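Local structure of chromosome partition protein Smc (3KTA) at residues K10-Y15 against K78-A83; L47-G52 against V100-R105; I4-L9 against K19-F24. The protein hydrolyses ATP through an ABC-type domain, of which this chain is the N-terminal part, and is probably required for chromosome condensation and partitioning. All coordinates share one frame; numbering follows the deposited sequence.

Interaction 1: K10-Y15 against K78-A83; sequences KGFKSY and KYAEVA. With AP5 (bis(adenosine)-5'-pentaphosphate), chain E.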
loop_
_atom_site.group_PDB
_atom_site.type_symbol
_atom_site.label_atom_id
_atom_site.label_comp_id
_atom_site.label_asym_id
_atom_site.label_seq_id
_atom_site.Cartn_x
_atom_site.Cartn_y
_atom_site.Cartn_z
ATOM N N LYS A 10 6.445 -12.561 15.234
ATOM C CA LYS A 10 7.282 -13.541 15.918
ATOM C C LYS A 10 7.742 -14.620 14.942
ATOM O O LYS A 10 6.926 -15.350 14.369
ATOM C CB LYS A 10 6.529 -14.174 17.094
ATOM C CG LYS A 10 7.375 -15.225 17.832
ATOM C CD LYS A 10 6.612 -15.925 18.940
ATOM C CE LYS A 10 7.461 -17.053 19.508
ATOM N NZ LYS A 10 6.749 -17.836 20.550
ATOM N N GLY A 11 9.055 -14.710 14.729
ATOM C CA GLY A 11 9.605 -15.707 13.832
ATOM C C GLY A 11 9.275 -15.428 12.380
ATOM O O GLY A 11 9.273 -16.334 11.536
ATOM N N PHE A 12 9.006 -14.158 12.076
ATOM C CA PHE A 12 8.566 -13.794 10.740
ATOM C C PHE A 12 9.678 -13.161 9.905
ATOM O O PHE A 12 10.196 -12.103 10.260
ATOM C CB PHE A 12 7.360 -12.849 10.799
ATOM C CG PHE A 12 6.778 -12.562 9.454
ATOM C CD1 PHE A 12 5.862 -13.425 8.888
ATOM C CD2 PHE A 12 7.199 -11.454 8.714
ATOM C CE1 PHE A 12 5.352 -13.197 7.633
ATOM C CE2 PHE A 12 6.692 -11.216 7.451
ATOM C CZ PHE A 12 5.758 -12.076 6.909
ATOM N N LYS A 13 10.015 -13.824 8.801
ATOM C CA LYS A 13 11.104 -13.423 7.908
ATOM C C LYS A 13 12.339 -12.952 8.677
ATOM O O LYS A 13 12.853 -13.686 9.516
ATOM C CB LYS A 13 10.606 -12.411 6.864
ATOM C CG LYS A 13 9.460 -12.973 6.020
ATOM C CD LYS A 13 9.076 -12.078 4.843
ATOM C CE LYS A 13 10.074 -12.221 3.721
ATOM N NZ LYS A 13 9.590 -11.671 2.423
ATOM N N SER A 14 12.842 -11.753 8.399
ATOM C CA SER A 14 14.088 -11.310 9.030
ATOM C C SER A 14 13.980 -10.831 10.492
ATOM O O SER A 14 14.975 -10.384 11.076
ATOM C CB SER A 14 14.707 -10.185 8.195
ATOM O OG SER A 14 13.800 -9.089 8.105
ATOM N N TYR A 15 12.797 -10.916 11.094
ATOM C CA TYR A 15 12.588 -10.264 12.395
ATOM C C TYR A 15 12.953 -11.048 13.663
ATOM O O TYR A 15 12.841 -10.522 14.781
ATOM C CB TYR A 15 11.193 -9.610 12.479
ATOM C CG TYR A 15 11.213 -8.293 11.731
ATOM C CD1 TYR A 15 11.616 -7.118 12.359
ATOM C CD2 TYR A 15 10.911 -8.244 10.383
ATOM C CE1 TYR A 15 11.678 -5.914 11.662
ATOM C CE2 TYR A 15 10.983 -7.061 9.679
ATOM C CZ TYR A 15 11.366 -5.903 10.320
ATOM O OH TYR A 15 11.432 -4.729 9.608
ATOM N N LYS A 78 10.159 -22.065 15.298
ATOM C CA LYS A 78 9.269 -23.223 15.223
ATOM C C LYS A 78 8.064 -22.949 14.312
ATOM O O LYS A 78 7.371 -23.867 13.868
ATOM C CB LYS A 78 8.820 -23.650 16.630
ATOM C CG LYS A 78 9.965 -24.110 17.547
ATOM C CD LYS A 78 9.470 -24.560 18.927
ATOM C CE LYS A 78 10.636 -25.011 19.825
ATOM N NZ LYS A 78 10.204 -25.595 21.136
ATOM N N TYR A 79 7.835 -21.670 14.028
ATOM C CA TYR A 79 6.787 -21.237 13.106
ATOM C C TYR A 79 6.924 -19.729 12.937
ATOM O O TYR A 79 7.710 -19.104 13.634
ATOM C CB TYR A 79 5.413 -21.538 13.685
ATOM C CG TYR A 79 5.276 -21.043 15.095
ATOM C CD1 TYR A 79 5.376 -21.915 16.167
ATOM C CD2 TYR A 79 5.076 -19.695 15.363
ATOM C CE1 TYR A 79 5.259 -21.465 17.456
ATOM C CE2 TYR A 79 4.962 -19.236 16.644
ATOM C CZ TYR A 79 5.054 -20.127 17.694
ATOM O OH TYR A 79 4.951 -19.666 18.978
ATOM N N ALA A 80 6.141 -19.160 12.029
ATOM C CA ALA A 80 6.068 -17.704 11.878
ATOM C C ALA A 80 4.675 -17.238 12.279
ATOM O O ALA A 80 3.678 -17.838 11.892
ATOM C CB ALA A 80 6.374 -17.303 10.445
ATOM N N GLU A 81 4.608 -16.163 13.052
ATOM C CA GLU A 81 3.319 -15.631 13.467
ATOM C C GLU A 81 3.239 -14.111 13.340
ATOM O O GLU A 81 4.169 -13.398 13.704
ATOM C CB GLU A 81 3.039 -16.039 14.906
ATOM C CG GLU A 81 1.757 -15.466 15.481
ATOM C CD GLU A 81 1.490 -16.001 16.871
ATOM O OE1 GLU A 81 1.134 -17.191 16.985
ATOM O OE2 GLU A 81 1.642 -15.235 17.840
ATOM N N VAL A 82 2.111 -13.625 12.836
ATOM C CA VAL A 82 1.847 -12.192 12.808
ATOM C C VAL A 82 0.490 -11.933 13.441
ATOM O O VAL A 82 -0.479 -12.648 13.156
ATOM C CB VAL A 82 1.854 -11.648 11.366
ATOM C CG1 VAL A 82 1.547 -10.143 11.344
ATOM C CG2 VAL A 82 3.218 -11.915 10.721
ATOM N N ALA A 83 0.441 -10.932 14.314
ATOM C CA ALA A 83 -0.825 -10.426 14.821
ATOM C C ALA A 83 -0.999 -8.987 14.362
ATOM O O ALA A 83 -0.060 -8.189 14.417
ATOM C CB ALA A 83 -0.875 -10.507 16.338
HETATM P PA AP5 E . 17.650 -6.929 -3.329
HETATM O O1A AP5 E . 19.148 -6.810 -3.130
HETATM O O2A AP5 E . 17.194 -8.363 -3.387
HETATM O O3A AP5 E . 16.814 -6.227 -2.130
HETATM P PB AP5 E . 17.249 -4.862 -1.442
HETATM O O1B AP5 E . 17.827 -3.916 -2.475
HETATM O O2B AP5 E . 18.113 -5.079 -0.230
HETATM O O3B AP5 E . 15.724 -4.507 -1.053
HETATM P PG AP5 E . 15.384 -3.282 -0.139
HETATM O O1G AP5 E . 16.499 -2.258 -0.230
HETATM O O2G AP5 E . 14.068 -2.765 -0.628
HETATM O O3G AP5 E . 15.425 -3.926 1.303
HETATM P PD AP5 E . 14.309 -3.953 2.431
HETATM O O1D AP5 E . 14.684 -3.010 3.533
HETATM O O2D AP5 E . 12.912 -3.783 1.887
HETATM O O3D AP5 E . 14.563 -5.456 2.965
HETATM P PE AP5 E . 13.513 -6.685 2.896
HETATM O O1E AP5 E . 12.336 -6.319 3.770
HETATM O O2E AP5 E . 13.228 -7.061 1.488
HETATM O O5F AP5 E . 17.169 -6.083 -4.611
HETATM C C5F AP5 E . 17.223 -6.557 -5.944
HETATM C C4F AP5 E . 16.709 -5.512 -6.936
HETATM O O4F AP5 E . 15.296 -5.453 -6.857
HETATM C C3F AP5 E . 17.199 -4.102 -6.639
HETATM O O3F AP5 E . 17.127 -3.326 -7.818
HETATM C C2F AP5 E . 16.144 -3.586 -5.685
HETATM O O2F AP5 E . 16.025 -2.181 -5.746
HETATM C C1F AP5 E . 14.881 -4.278 -6.176
HETATM N N9A AP5 E . 14.024 -4.732 -5.071
HETATM C C8A AP5 E . 14.369 -4.878 -3.755
HETATM N N7A AP5 E . 13.298 -5.352 -3.083
HETATM C C5A AP5 E . 12.272 -5.504 -3.951
HETATM C C6A AP5 E . 10.963 -5.936 -3.788
HETATM N N6A AP5 E . 10.474 -6.169 -2.567
HETATM N N1A AP5 E . 10.138 -5.980 -4.884
HETATM C C2A AP5 E . 10.602 -5.606 -6.133
HETATM N N3A AP5 E . 11.901 -5.173 -6.293
HETATM C C4A AP5 E . 12.719 -5.118 -5.211
HETATM O O5J AP5 E . 14.394 -7.770 3.694
HETATM C C5J AP5 E . 15.366 -8.549 3.023
HETATM C C4J AP5 E . 16.074 -9.374 4.083
HETATM O O4J AP5 E . 15.125 -10.249 4.690
HETATM C C3J AP5 E . 17.164 -10.255 3.462
HETATM O O3J AP5 E . 18.332 -10.147 4.239
HETATM C C2J AP5 E . 16.573 -11.637 3.593
HETATM O O2J AP5 E . 17.559 -12.655 3.650
HETATM C C1J AP5 E . 15.745 -11.504 4.863
HETATM N N9B AP5 E . 14.794 -12.618 4.958
HETATM C C8B AP5 E . 13.727 -12.926 4.158
HETATM N N7B AP5 E . 13.156 -14.061 4.624
HETATM C C5B AP5 E . 13.860 -14.471 5.707
HETATM C C6B AP5 E . 13.738 -15.558 6.564
HETATM N N6B AP5 E . 12.846 -16.510 6.314
HETATM N N1B AP5 E . 14.636 -15.690 7.589
HETATM C C2B AP5 E . 15.656 -14.785 7.791
HETATM N N3B AP5 E . 15.771 -13.709 6.936
HETATM C C4B AP5 E . 14.889 -13.573 5.921
#
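Lys-10 and Glu-81 form an antiparallel hydrogen-bonded pair where strand 3-10 gives way to the loop that runs to the nucleotide. The bond from Lys-10 N to Glu-81 O, 2.9 Å long, is nearly straight and lies in the carbonyl plane; its return partner, from Glu-81 N to Lys-10 O, measures 2.8 Å. A CA-H...O contact from Ala-80 CA to Lys-10 O reinforces the pair. The chain then turns at Gly-11, where a positive phi of 70° and the nearness of Tyr-79 O both favour a residue without CB.

Apolar contacts follow. With CG anti to the backbone N (chi1 -174°), Phe-12 sends its ring beneath Val-82, whose CG2 sits over one face, 4.0 Å from the ring centroid, in a CH-pi contact. Lys-13 CG covers the opposite face, offset toward the rim, and Ala-80 CB approaches CD1. Beyond the two segments, Phe-48 meets the same ring.

The polar side chains lie elsewhere. Lys-10 is fully extended and brings NZ within 3.0 Å of Tyr-79 OH, while the Tyr-79 ring makes a cation-pi contact with Arg-105. Glu-81 turns its carboxylate to salt bridges with Arg-105 and Arg-103.

At the ligand, Lys-13 lays its aliphatic chain along one adenine of the bis(adenosine)-5'-pentaphosphate, CE lying 3.7 Å from N7B, and its NZ continues to a salt bridge with Asp-44. Lys-13 O lies 3.3 Å from N1B. Ser-14 CB comes within 3.5 Å of the ribose oxygen O4J, and its OG is hydrogen-bonded to Asn-41 of the ATP-binding site.

This chemistry is consistent with a loop base held by backbone bonds and a covered ring, from which Lys-13 and Ser-14 meet base and sugar largely by van der Waals contact.

Interaction 2: L47-G52 against V100-R105; sequences LFVLGG and VVIRRR
Arg-104 runs out from its strand across the ring of Phe-48, CG anti to the backbone N (chi1 -176°) and the next torsions straight, so that the chain spans the ring face. CB lies 3.8 Å from Phe-48 CE2, and CG packs near CZ. CD then takes the middle of the face, 3.5 Å from the centroid, in a CH-pi contact. NE passes above Phe-48 CE1 at 3.4 Å and is hydrogen-bonded to Ser-112 OG. The guanidinium lies flat on the ring's rim, planes 4° apart. At the tip, NH1 gives two bonds within the guanidinium plane: to Phe-48 O at 2.9 Å, on a lone pair, and to Gly-52 O at 2.8 Å. NH2 is hydrogen-bonded outside the two segments. These carbonyls stand at the C-terminal end of helix 39-49, where the positive group would probably be favoured by the helix dipole. Alongside, Val-49 CG2 packs against Ile-102 CG2.

The helix stops in a Schellman motif with Gly-51 as its C-prime residue, and Phe-48 O accepts from both Gly-51 N and Arg-104. Such a Schellman-terminated end, its carbonyls bound by a buried arginine, closes the helix that follows the Walker A loop and packs onto the antiparallel sheet of an ABC-type ATPase.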
loop_
_atom_site.group_PDB
_atom_site.type_symbol
_atom_site.label_atom_id
_atom_site.label_comp_id
_atom_site.label_asym_id
_atom_site.label_seq_id
_atom_site.Cartn_x
_atom_site.Cartn_y
_atom_site.Cartn_z
ATOM N N LEU A 47 0.484 -8.535 4.332
ATOM C CA LEU A 47 -0.074 -9.458 3.346
ATOM C C LEU A 47 -0.385 -10.817 3.985
ATOM O O LEU A 47 -1.443 -11.433 3.730
ATOM C CB LEU A 47 0.924 -9.678 2.203
ATOM C CG LEU A 47 1.184 -8.467 1.308
ATOM C CD1 LEU A 47 2.186 -8.832 0.216
ATOM C CD2 LEU A 47 -0.104 -7.985 0.703
ATOM N N PHE A 48 0.550 -11.285 4.805
ATOM C CA PHE A 48 0.456 -12.612 5.420
ATOM C C PHE A 48 -0.720 -12.710 6.379
ATOM O O PHE A 48 -1.549 -13.626 6.278
ATOM C CB PHE A 48 1.760 -12.900 6.161
ATOM C CG PHE A 48 1.755 -14.179 6.945
ATOM C CD1 PHE A 48 1.876 -15.397 6.305
ATOM C CD2 PHE A 48 1.676 -14.149 8.328
ATOM C CE1 PHE A 48 1.897 -16.586 7.044
ATOM C CE2 PHE A 48 1.706 -15.325 9.066
ATOM C CZ PHE A 48 1.819 -16.535 8.416
ATOM N N VAL A 49 -0.800 -11.762 7.307
ATOM C CA VAL A 49 -1.828 -11.838 8.350
ATOM C C VAL A 49 -3.232 -11.612 7.788
ATOM O O VAL A 49 -4.217 -12.089 8.363
ATOM C CB VAL A 49 -1.517 -10.875 9.520
ATOM C CG1 VAL A 49 -1.716 -9.418 9.095
ATOM C CG2 VAL A 49 -2.374 -11.236 10.742
ATOM N N LEU A 50 -3.328 -10.928 6.648
ATOM C CA LEU A 50 -4.620 -10.678 6.007
ATOM C C LEU A 50 -5.009 -11.803 5.051
ATOM O O LEU A 50 -5.964 -11.682 4.277
ATOM C CB LEU A 50 -4.616 -9.330 5.272
ATOM C CG LEU A 50 -4.366 -8.116 6.165
ATOM C CD1 LEU A 50 -4.422 -6.823 5.340
ATOM C CD2 LEU A 50 -5.338 -8.066 7.336
ATOM N N GLY A 51 -4.249 -12.891 5.096
ATOM C CA GLY A 51 -4.680 -14.124 4.454
ATOM C C GLY A 51 -4.001 -14.469 3.149
ATOM O O GLY A 51 -4.459 -15.359 2.428
ATOM N N GLY A 52 -2.907 -13.781 2.841
ATOM C CA GLY A 52 -2.192 -14.021 1.600
ATOM C C GLY A 52 -1.894 -15.492 1.366
ATOM O O GLY A 52 -1.302 -16.160 2.210
ATOM N N VAL A 100 -10.197 -5.084 16.849
ATOM C CA VAL A 100 -10.283 -6.342 16.121
ATOM C C VAL A 100 -8.872 -6.851 15.914
ATOM O O VAL A 100 -8.061 -6.172 15.280
ATOM C CB VAL A 100 -10.976 -6.169 14.753
ATOM C CG1 VAL A 100 -10.839 -7.437 13.894
ATOM C CG2 VAL A 100 -12.458 -5.782 14.943
ATOM N N VAL A 101 -8.578 -8.031 16.459
ATOM C CA VAL A 101 -7.226 -8.586 16.408
ATOM C C VAL A 101 -7.280 -9.839 15.556
ATOM O O VAL A 101 -8.062 -10.763 15.827
ATOM C CB VAL A 101 -6.700 -8.955 17.824
ATOM C CG1 VAL A 101 -5.239 -9.475 17.760
ATOM C CG2 VAL A 101 -6.783 -7.759 18.766
ATOM N N ILE A 102 -6.444 -9.881 14.526
ATOM C CA ILE A 102 -6.332 -11.060 13.686
ATOM C C ILE A 102 -4.910 -11.605 13.805
ATOM O O ILE A 102 -3.944 -10.841 13.785
ATOM C CB ILE A 102 -6.658 -10.734 12.223
ATOM C CG1 ILE A 102 -8.125 -10.314 12.085
ATOM C CG2 ILE A 102 -6.351 -11.915 11.332
ATOM C CD1 ILE A 102 -8.464 -9.724 10.719
ATOM N N ARG A 103 -4.786 -12.921 13.964
ATOM C CA ARG A 103 -3.474 -13.549 14.092
ATOM C C ARG A 103 -3.401 -14.721 13.132
ATOM O O ARG A 103 -4.375 -15.456 12.973
ATOM C CB ARG A 103 -3.232 -14.041 15.528
ATOM C CG ARG A 103 -1.907 -14.763 15.715
ATOM C CD ARG A 103 -1.412 -14.648 17.154
ATOM N NE ARG A 103 -2.375 -15.167 18.120
ATOM C CZ ARG A 103 -2.297 -16.371 18.683
ATOM N NH1 ARG A 103 -1.305 -17.196 18.367
ATOM N NH2 ARG A 103 -3.221 -16.752 19.561
ATOM N N ARG A 104 -2.247 -14.881 12.491
ATOM C CA ARG A 104 -1.991 -16.020 11.627
ATOM C C ARG A 104 -0.651 -16.627 11.999
ATOM O O ARG A 104 0.345 -15.916 12.187
ATOM C CB ARG A 104 -1.969 -15.621 10.150
ATOM C CG ARG A 104 -1.809 -16.806 9.224
ATOM C CD ARG A 104 -1.614 -16.367 7.780
ATOM N NE ARG A 104 -1.396 -17.497 6.872
ATOM C CZ ARG A 104 -1.301 -17.374 5.553
ATOM N NH1 ARG A 104 -1.400 -16.171 4.993
ATOM N NH2 ARG A 104 -1.104 -18.448 4.785
ATOM N N ARG A 105 -0.625 -17.948 12.099
ATOM C CA ARG A 105 0.618 -18.647 12.395
ATOM C C ARG A 105 0.823 -19.712 11.324
ATOM O O ARG A 105 -0.097 -20.467 11.018
ATOM C CB ARG A 105 0.538 -19.281 13.789
ATOM C CG ARG A 105 1.751 -20.094 14.182
ATOM C CD ARG A 105 1.534 -20.776 15.528
ATOM N NE ARG A 105 1.465 -19.844 16.645
ATOM C CZ ARG A 105 1.365 -20.224 17.916
ATOM N NH1 ARG A 105 1.311 -21.513 18.208
ATOM N NH2 ARG A 105 1.308 -19.324 18.887
#

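Interaction 3: I4-L9 against K19-F24; sequences IEKLEL and KVVIPF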
loop_
_atom_site.group_PDB
_atom_site.type_symbol
_atom_site.label_atom_id
_atom_site.label_comp_id
_atom_site.label_asym_id
_atom_site.label_seq_id
_atom_site.Cartn_x
_atom_site.Cartn_y
_atom_site.Cartn_z
ATOM N N ILE A 4 -4.876 0.407 11.347
ATOM C CA ILE A 4 -3.928 -0.467 12.013
ATOM C C ILE A 4 -3.255 0.235 13.192
ATOM O O ILE A 4 -2.627 1.279 13.034
ATOM C CB ILE A 4 -2.852 -0.965 11.030
ATOM C CG1 ILE A 4 -3.498 -1.627 9.812
ATOM C CG2 ILE A 4 -1.868 -1.925 11.746
ATOM C CD1 ILE A 4 -2.485 -1.933 8.682
ATOM N N GLU A 5 -3.419 -0.320 14.387
ATOM C CA GLU A 5 -2.746 0.243 15.553
ATOM C C GLU A 5 -1.314 -0.268 15.628
ATOM O O GLU A 5 -0.375 0.504 15.844
ATOM C CB GLU A 5 -3.550 -0.063 16.827
ATOM C CG GLU A 5 -4.888 0.645 16.789
ATOM C CD GLU A 5 -5.615 0.655 18.104
ATOM O OE1 GLU A 5 -5.751 -0.434 18.706
ATOM O OE2 GLU A 5 -6.067 1.756 18.512
ATOM N N LYS A 6 -1.143 -1.564 15.403
ATOM C CA LYS A 6 0.185 -2.164 15.457
ATOM C C LYS A 6 0.201 -3.558 14.850
ATOM O O LYS A 6 -0.852 -4.196 14.686
ATOM C CB LYS A 6 0.692 -2.245 16.905
ATOM C CG LYS A 6 -0.132 -3.195 17.797
ATOM C CD LYS A 6 0.450 -3.254 19.202
ATOM C CE LYS A 6 -0.373 -4.207 20.072
ATOM N NZ LYS A 6 0.166 -4.310 21.464
ATOM N N LEU A 7 1.412 -4.016 14.529
ATOM C CA LEU A 7 1.703 -5.411 14.218
ATOM C C LEU A 7 2.573 -6.020 15.314
ATOM O O LEU A 7 3.376 -5.330 15.950
ATOM C CB LEU A 7 2.498 -5.533 12.919
ATOM C CG LEU A 7 1.811 -5.162 11.619
ATOM C CD1 LEU A 7 2.852 -4.981 10.530
ATOM C CD2 LEU A 7 0.799 -6.246 11.222
ATOM N N GLU A 8 2.417 -7.318 15.515
ATOM C CA GLU A 8 3.331 -8.103 16.343
ATOM C C GLU A 8 3.858 -9.257 15.497
ATOM O O GLU A 8 3.079 -10.066 14.994
ATOM C CB GLU A 8 2.615 -8.621 17.597
ATOM C CG GLU A 8 2.380 -7.529 18.620
ATOM C CD GLU A 8 1.579 -7.984 19.817
ATOM O OE1 GLU A 8 1.065 -9.120 19.799
ATOM O OE2 GLU A 8 1.442 -7.176 20.756
ATOM N N LEU A 9 5.180 -9.301 15.315
ATOM C CA LEU A 9 5.831 -10.330 14.508
ATOM C C LEU A 9 6.632 -11.261 15.407
ATOM O O LEU A 9 7.428 -10.797 16.215
ATOM C CB LEU A 9 6.813 -9.694 13.519
ATOM C CG LEU A 9 6.246 -9.088 12.232
ATOM C CD1 LEU A 9 5.246 -7.998 12.512
ATOM C CD2 LEU A 9 7.407 -8.543 11.368
ATOM N N LYS A 19 9.232 -11.738 19.918
ATOM C CA LYS A 19 8.117 -10.928 19.433
ATOM C C LYS A 19 8.543 -9.477 19.219
ATOM O O LYS A 19 9.084 -8.841 20.122
ATOM C CB LYS A 19 6.927 -11.036 20.393
ATOM C CG LYS A 19 5.615 -10.442 19.867
ATOM C CD LYS A 19 4.403 -10.970 20.650
ATOM C CE LYS A 19 4.195 -12.471 20.420
ATOM N NZ LYS A 19 2.909 -12.975 21.004
ATOM N N VAL A 20 8.315 -8.979 18.003
ATOM C CA VAL A 20 8.629 -7.608 17.616
ATOM C C VAL A 20 7.309 -6.833 17.500
ATOM O O VAL A 20 6.409 -7.275 16.801
ATOM C CB VAL A 20 9.347 -7.572 16.229
ATOM C CG1 VAL A 20 9.474 -6.144 15.717
ATOM C CG2 VAL A 20 10.728 -8.216 16.310
ATOM N N VAL A 21 7.200 -5.697 18.192
ATOM C CA VAL A 21 6.030 -4.818 18.105
ATOM C C VAL A 21 6.309 -3.652 17.165
ATOM O O VAL A 21 7.311 -2.957 17.311
ATOM C CB VAL A 21 5.649 -4.238 19.492
ATOM C CG1 VAL A 21 4.472 -3.267 19.378
ATOM C CG2 VAL A 21 5.329 -5.365 20.471
ATOM N N ILE A 22 5.415 -3.430 16.207
ATOM C CA ILE A 22 5.574 -2.335 15.259
ATOM C C ILE A 22 4.319 -1.467 15.247
ATOM O O ILE A 22 3.287 -1.882 14.710
ATOM C CB ILE A 22 5.834 -2.862 13.840
ATOM C CG1 ILE A 22 6.991 -3.866 13.837
ATOM C CG2 ILE A 22 6.087 -1.687 12.871
ATOM C CD1 ILE A 22 7.272 -4.468 12.466
ATOM N N PRO A 23 4.393 -0.266 15.845
ATOM C CA PRO A 23 3.229 0.612 15.982
ATOM C C PRO A 23 3.119 1.556 14.801
ATOM O O PRO A 23 4.141 1.906 14.206
ATOM C CB PRO A 23 3.561 1.428 17.233
ATOM C CG PRO A 23 5.055 1.552 17.183
ATOM C CD PRO A 23 5.600 0.345 16.434
ATOM N N PHE A 24 1.898 1.971 14.482
ATOM C CA PHE A 24 1.656 2.904 13.386
ATOM C C PHE A 24 0.814 4.093 13.836
ATOM O O PHE A 24 -0.036 3.967 14.715
ATOM C CB PHE A 24 0.932 2.208 12.235
ATOM C CG PHE A 24 1.704 1.091 11.642
ATOM C CD1 PHE A 24 2.758 1.344 10.778
ATOM C CD2 PHE A 24 1.398 -0.224 11.952
ATOM C CE1 PHE A 24 3.500 0.301 10.226
ATOM C CE2 PHE A 24 2.132 -1.272 11.400
ATOM C CZ PHE A 24 3.183 -1.013 10.541
HETATM O O HOH W 1 -2.661 3.758 14.738
HETATM O O HOH W 2 0.258 2.959 17.455
HETATM O O HOH W 3 0.996 -11.661 19.177
#
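Leu-7 pairs with Ile-22, and Leu-9 with Val-20, as hydrogen-bonded pairs of an antiparallel hairpin, each with two backbone bonds of 2.7 to 2.8 Å between the N and O atoms of the two residues. A fifth bond, from Phe-24 N to Glu-5 O, meets its acceptor from above the carbonyl plane. On the face of Leu-7 and Leu-9, the Phe-24 ring presents its edge to Leu-7 CG, and Ile-4 CG2 lies beside Phe-24 CD2 at 3.7 Å. On the other face Glu-8, its CG turned anti to the carbonyl carbon (chi1 -74°), stands alongside Val-21, CG to CG2 4.1 Å. Its OE2 takes a salt bridge from Lys-6 NZ, 3.2 Å away, and its OE1 accepts from Tyr-85 OH and from a water that links it to Lys-19 NZ. With an alanine here, Lys-6 is likely to lose its salt-bridge partner, Tyr-85 OH this acceptor and Lys-19 its water bridge.

Farther out, two waters tie Phe-24 O to Ile-4 O and Glu-5 O, where Glu-5 and Lys-6 form a classic beta bulge opposite Tyr-85. Strand 3-10 thus runs between strands 20-23 and 80-87, with Leu-7, Leu-9 and Ile-22 resting on helix 39-49.

How the interactions relate
One antiparallel sheet is common to all three. Interaction 2 is the most central, about 6 Å from the centre of the chain to its own centre, and joins sheet to helix through a buried arginine. Interactions 1 and 3 lie about twice as far out and both use strand 3-10 or its end: the former is buried and leads to the nucleotide, whereas the latter, on a strand that is outermost within this chain, adds charged groups and water to its backbone ladder. Ala-83 O meets Glu-8 N in a probable hydrogen bond between interactions 1 and 3, and the Glu-81 carboxylate connects interactions 1 and 2. Interactions 2 and 3 do not touch.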